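Local coordinates for protein PKS (Streptomyces albus, PDB 4OQJ) that probably catalyses carbon-carbon bond formation between carrier-protein-bound acyl groups, as a ketosynthase in the biosynthesis of the antibiotic oxazolomycin, at residues 363-366 and 367-371; 380-383 and 384-388. One frame throughout, in Å; residues are numbered along the deposited sequence.

Interaction 1 (363-366 and 367-371)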
loop_
_atom_site.group_PDB
_atom_site.type_symbol
_atom_site.label_atom_id
_atom_site.label_comp_id
_atom_site.label_asym_id
_atom_site.label_seq_id
_atom_site.Cartn_x
_atom_site.Cartn_y
_atom_site.Cartn_z
ATOM N N GLY A 363 13.728 3.798 24.256
ATOM C CA GLY A 363 13.079 2.641 24.845
ATOM C C GLY A 363 12.541 1.687 23.804
ATOM O O GLY A 363 12.544 2.001 22.613
ATOM N N SER A 364 12.080 0.521 24.252
ATOM C CA SER A 364 11.453 -0.447 23.355
ATOM C C SER A 364 10.308 -1.202 24.024
ATOM O O SER A 364 10.516 -1.881 25.039
ATOM C CB SER A 364 12.472 -1.461 22.851
ATOM O OG SER A 364 11.794 -2.436 22.062
ATOM N N VAL A 365 9.107 -1.088 23.457
ATOM C CA VAL A 365 7.946 -1.827 23.960
ATOM C C VAL A 365 8.107 -3.334 23.735
ATOM O O VAL A 365 7.389 -4.142 24.324
ATOM C CB VAL A 365 6.640 -1.349 23.306
ATOM C CG1 VAL A 365 6.516 -1.837 21.835
ATOM C CG2 VAL A 365 5.444 -1.771 24.132
ATOM N N LYS A 366 9.049 -3.730 22.889
ATOM C CA LYS A 366 9.312 -5.156 22.741
ATOM C C LYS A 366 9.790 -5.752 24.080
ATOM O O LYS A 366 9.657 -6.953 24.291
ATOM C CB LYS A 366 10.328 -5.411 21.631
ATOM C CG LYS A 366 9.754 -5.059 20.242
ATOM C CD LYS A 366 10.656 -5.507 19.120
ATOM C CE LYS A 366 10.027 -5.199 17.758
ATOM N NZ LYS A 366 9.728 -3.753 17.625
ATOM N N THR A 367 10.290 -4.914 24.993
ATOM C CA THR A 367 10.727 -5.405 26.311
ATOM C C THR A 367 9.527 -5.716 27.214
ATOM O O THR A 367 9.651 -6.505 28.158
ATOM C CB THR A 367 11.654 -4.400 27.048
ATOM O OG1 THR A 367 10.912 -3.228 27.432
ATOM C CG2 THR A 367 12.841 -4.010 26.179
ATOM N N ASN A 368 8.379 -5.102 26.926
ATOM C CA ASN A 368 7.141 -5.402 27.651
ATOM C C ASN A 368 6.425 -6.609 27.040
ATOM O O ASN A 368 6.107 -7.569 27.738
ATOM C CB ASN A 368 6.165 -4.206 27.647
ATOM C CG ASN A 368 6.758 -2.937 28.221
ATOM O OD1 ASN A 368 7.441 -2.173 27.531
ATOM N ND2 ASN A 368 6.456 -2.678 29.481
ATOM N N VAL A 369 6.145 -6.538 25.735
ATOM C CA VAL A 369 5.191 -7.457 25.109
ATOM C C VAL A 369 5.791 -8.348 24.029
ATOM O O VAL A 369 5.068 -9.119 23.395
ATOM C CB VAL A 369 3.990 -6.685 24.480
ATOM C CG1 VAL A 369 3.247 -5.891 25.538
ATOM C CG2 VAL A 369 4.451 -5.772 23.328
ATOM N N GLY A 370 7.104 -8.261 23.837
ATOM C CA GLY A 370 7.769 -8.955 22.747
ATOM C C GLY A 370 7.585 -8.292 21.389
ATOM O O GLY A 370 7.098 -7.175 21.275
ATOM N N HIS A 371 7.966 -9.031 20.360
ATOM C CA HIS A 371 8.025 -8.574 18.990
ATOM C C HIS A 371 6.744 -8.987 18.285
ATOM O O HIS A 371 6.585 -10.155 17.943
ATOM C CB HIS A 371 9.269 -9.178 18.309
ATOM C CG HIS A 371 9.568 -8.612 16.959
ATOM N ND1 HIS A 371 8.609 -8.035 16.159
ATOM C CD2 HIS A 371 10.735 -8.536 16.264
ATOM C CE1 HIS A 371 9.162 -7.627 15.029
ATOM N NE2 HIS A 371 10.448 -7.921 15.066
#

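Interaction 2 (380-383 and 384-388)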
loop_
_atom_site.group_PDB
_atom_site.type_symbol
_atom_site.label_atom_id
_atom_site.label_comp_id
_atom_site.label_asym_id
_atom_site.label_seq_id
_atom_site.Cartn_x
_atom_site.Cartn_y
_atom_site.Cartn_z
ATOM N N GLY A 380 4.496 -0.020 19.230
ATOM C CA GLY A 380 5.441 1.077 19.441
ATOM C C GLY A 380 4.797 2.465 19.334
ATOM O O GLY A 380 5.055 3.342 20.152
ATOM N N LEU A 381 3.962 2.663 18.315
ATOM C CA LEU A 381 3.315 3.953 18.092
ATOM C C LEU A 381 2.292 4.247 19.186
ATOM O O LEU A 381 2.248 5.361 19.724
ATOM C CB LEU A 381 2.648 3.986 16.713
ATOM C CG LEU A 381 1.865 5.254 16.332
ATOM C CD1 LEU A 381 2.714 6.511 16.468
ATOM C CD2 LEU A 381 1.342 5.123 14.914
ATOM N N ILE A 382 1.487 3.246 19.537
ATOM C CA ILE A 382 0.456 3.453 20.536
ATOM C C ILE A 382 1.085 3.690 21.903
ATOM O O ILE A 382 0.593 4.523 22.631
ATOM C CB ILE A 382 -0.556 2.288 20.571
ATOM C CG1 ILE A 382 -1.412 2.352 19.301
ATOM C CG2 ILE A 382 -1.478 2.403 21.797
ATOM C CD1 ILE A 382 -2.333 1.168 19.077
ATOM N N LYS A 383 2.191 3.021 22.240
ATOM C CA LYS A 383 2.878 3.323 23.498
ATOM C C LYS A 383 3.273 4.784 23.511
ATOM O O LYS A 383 3.108 5.471 24.512
ATOM C CB LYS A 383 4.132 2.447 23.696
ATOM C CG LYS A 383 5.207 3.045 24.629
ATOM C CD LYS A 383 6.474 2.180 24.654
ATOM C CE LYS A 383 7.577 2.826 25.498
ATOM N NZ LYS A 383 8.779 1.992 25.444
ATOM N N THR A 384 3.812 5.252 22.391
ATOM C CA THR A 384 4.352 6.604 22.312
ATOM C C THR A 384 3.217 7.622 22.377
ATOM O O THR A 384 3.342 8.663 23.015
ATOM C CB THR A 384 5.191 6.783 21.006
ATOM O OG1 THR A 384 6.281 5.846 21.016
ATOM C CG2 THR A 384 5.740 8.186 20.885
ATOM N N ILE A 385 2.097 7.313 21.741
ATOM C CA ILE A 385 0.923 8.184 21.823
ATOM C C ILE A 385 0.425 8.316 23.269
ATOM O O ILE A 385 0.101 9.410 23.715
ATOM C CB ILE A 385 -0.218 7.667 20.925
ATOM C CG1 ILE A 385 0.149 7.866 19.456
ATOM C CG2 ILE A 385 -1.537 8.384 21.240
ATOM C CD1 ILE A 385 -0.753 7.123 18.484
ATOM N N LEU A 386 0.374 7.211 24.007
ATOM C CA LEU A 386 -0.110 7.252 25.388
ATOM C C LEU A 386 0.839 8.039 26.296
ATOM O O LEU A 386 0.392 8.805 27.156
ATOM C CB LEU A 386 -0.306 5.833 25.927
ATOM C CG LEU A 386 -1.448 5.065 25.236
ATOM C CD1 LEU A 386 -1.412 3.589 25.589
ATOM C CD2 LEU A 386 -2.807 5.653 25.621
HETATM N N MSE A 387 2.141 7.848 26.113
HETATM C CA MSE A 387 3.144 8.587 26.877
HETATM C C MSE A 387 2.955 10.082 26.697
HETATM O O MSE A 387 3.043 10.842 27.660
HETATM C CB MSE A 387 4.569 8.212 26.436
HETATM C CG MSE A 387 5.016 6.827 26.808
HETATM SE SE MSE A 387 6.696 6.399 25.874
HETATM C CE MSE A 387 7.843 7.743 26.662
ATOM N N LEU A 388 2.736 10.490 25.442
ATOM C CA LEU A 388 2.600 11.897 25.080
ATOM C C LEU A 388 1.317 12.492 25.642
ATOM O O LEU A 388 1.311 13.616 26.143
ATOM C CB LEU A 388 2.621 12.073 23.557
ATOM C CG LEU A 388 3.979 11.993 22.855
ATOM C CD1 LEU A 388 3.786 11.818 21.344
ATOM C CD2 LEU A 388 4.791 13.237 23.146
#

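Interaction 1 (363-366 and 367-371)
Lys366 lays its aliphatic chain beside the His371 imidazole, a CH-pi contact in which CE stands over one ring face, 3.5 Å from the ring centroid and 9° off the normal. A bend at the last torsion (chi4 57°) turns NZ toward His329 O, its hydrogen-bond partner, while His371 ND1 is held by Asp373 N and NE2 bonds a glycerol, probably from the crystallisation liquor, consistent with a pocket there. Lys366 O receives Gly370 N at 2.9 Å, and Gly370, with positive phi, ends the short helix. Thr367 OG1, between its own N and carbonyl carbon (chi1 68°), donates to Ser364 O at 2.8 Å, nearly in line with the C=O, and Thr367 N adds a second bond at 3.0 Å; Leu397 N bonds OG1. Val365 O accepts both Asn368 N and Val369 N. Ser364 OG accepts from Lys366 N at 3.1 Å, a capping bond, and bonds Gly330 O. Lys366 to His371 spells KTNVGH, the ketosynthase KTNxGH motif, whose histidine is probably an active-site residue, like His329. The turn follows strand 360-363; Val365 packs on helices 38-46 and 376-390, and Lys366 and His371 meet Ala376 at the start of the latter.

Interaction 2 (380-383 and 384-388)
Side chains one turn apart, Leu381 to Ile385, Ile382 to Leu386 and Lys383 to Met387, meet in an i to i+4 contact within the buried helix 376-390, in the C-terminal ketosynthase region, and Thr384 turns back to the Gly380 backbone. Thr384 reaches Gly380 O with both its groups: OG1 at 2.9 Å and N at 3.2 Å approach from opposite faces of the carbonyl plane. OG1 sits anti to its own carbonyl carbon (chi1 -60°), which folds the hydroxyl back over the preceding turn, so that the side chain's polar atom is satisfied within the helix. Ile385 N, Leu386 N and Met387 N continue the helical bonding to Leu381 O, Ile382 O and Lys383 O. In the five-layered alpha-beta-alpha-beta-alpha thiolase fold such a helix belongs to the central helical layer, between the two sheets, and the surroundings fit: Ile385 packs on Val25 and Leu28 of strand 23-31, Thr384 on Tyr325 and Glu327 of strand 325-327. On the side turned to strand 23-31, Leu381 CG meets Ile385 CD1 at 3.9 Å, the two side chains meeting at a slant. Ile382 and Leu386 instead run alongside each other in the same direction, CG2 of the first 4.0 Å from CD1 of the second, with Phe41 of helix 38-46 against both. Lys383 extends fully beyond CG, and its CE passes the SE of selenomethionine Met387 at 3.7 Å. Beyond that contact its NZ forms a salt bridge with Glu327 OE1 and a hydrogen bond with Tyr325 OH, partners that would offset the charge of this buried lysine.

In the fold
Interactions 1 and 2 come in series along the chain, their centres about 12 Å apart: strand 360-363 of the mixed sheet runs into the turn and short helix of 363-371, and helix 376-390, which carries interaction 2, follows after a short connection as the next helix in the chain. They touch through packing, with Val365 CG1 3.8 Å from Gly380 N. Glu327, at the end of neighbouring strand 325-327, also links them: besides meeting Lys383, it takes Val365 N at its OE2. Helix 38-46 lies against both. Both the central helix and the turn with the probable active-site histidine thus meet Glu327 of the same strand.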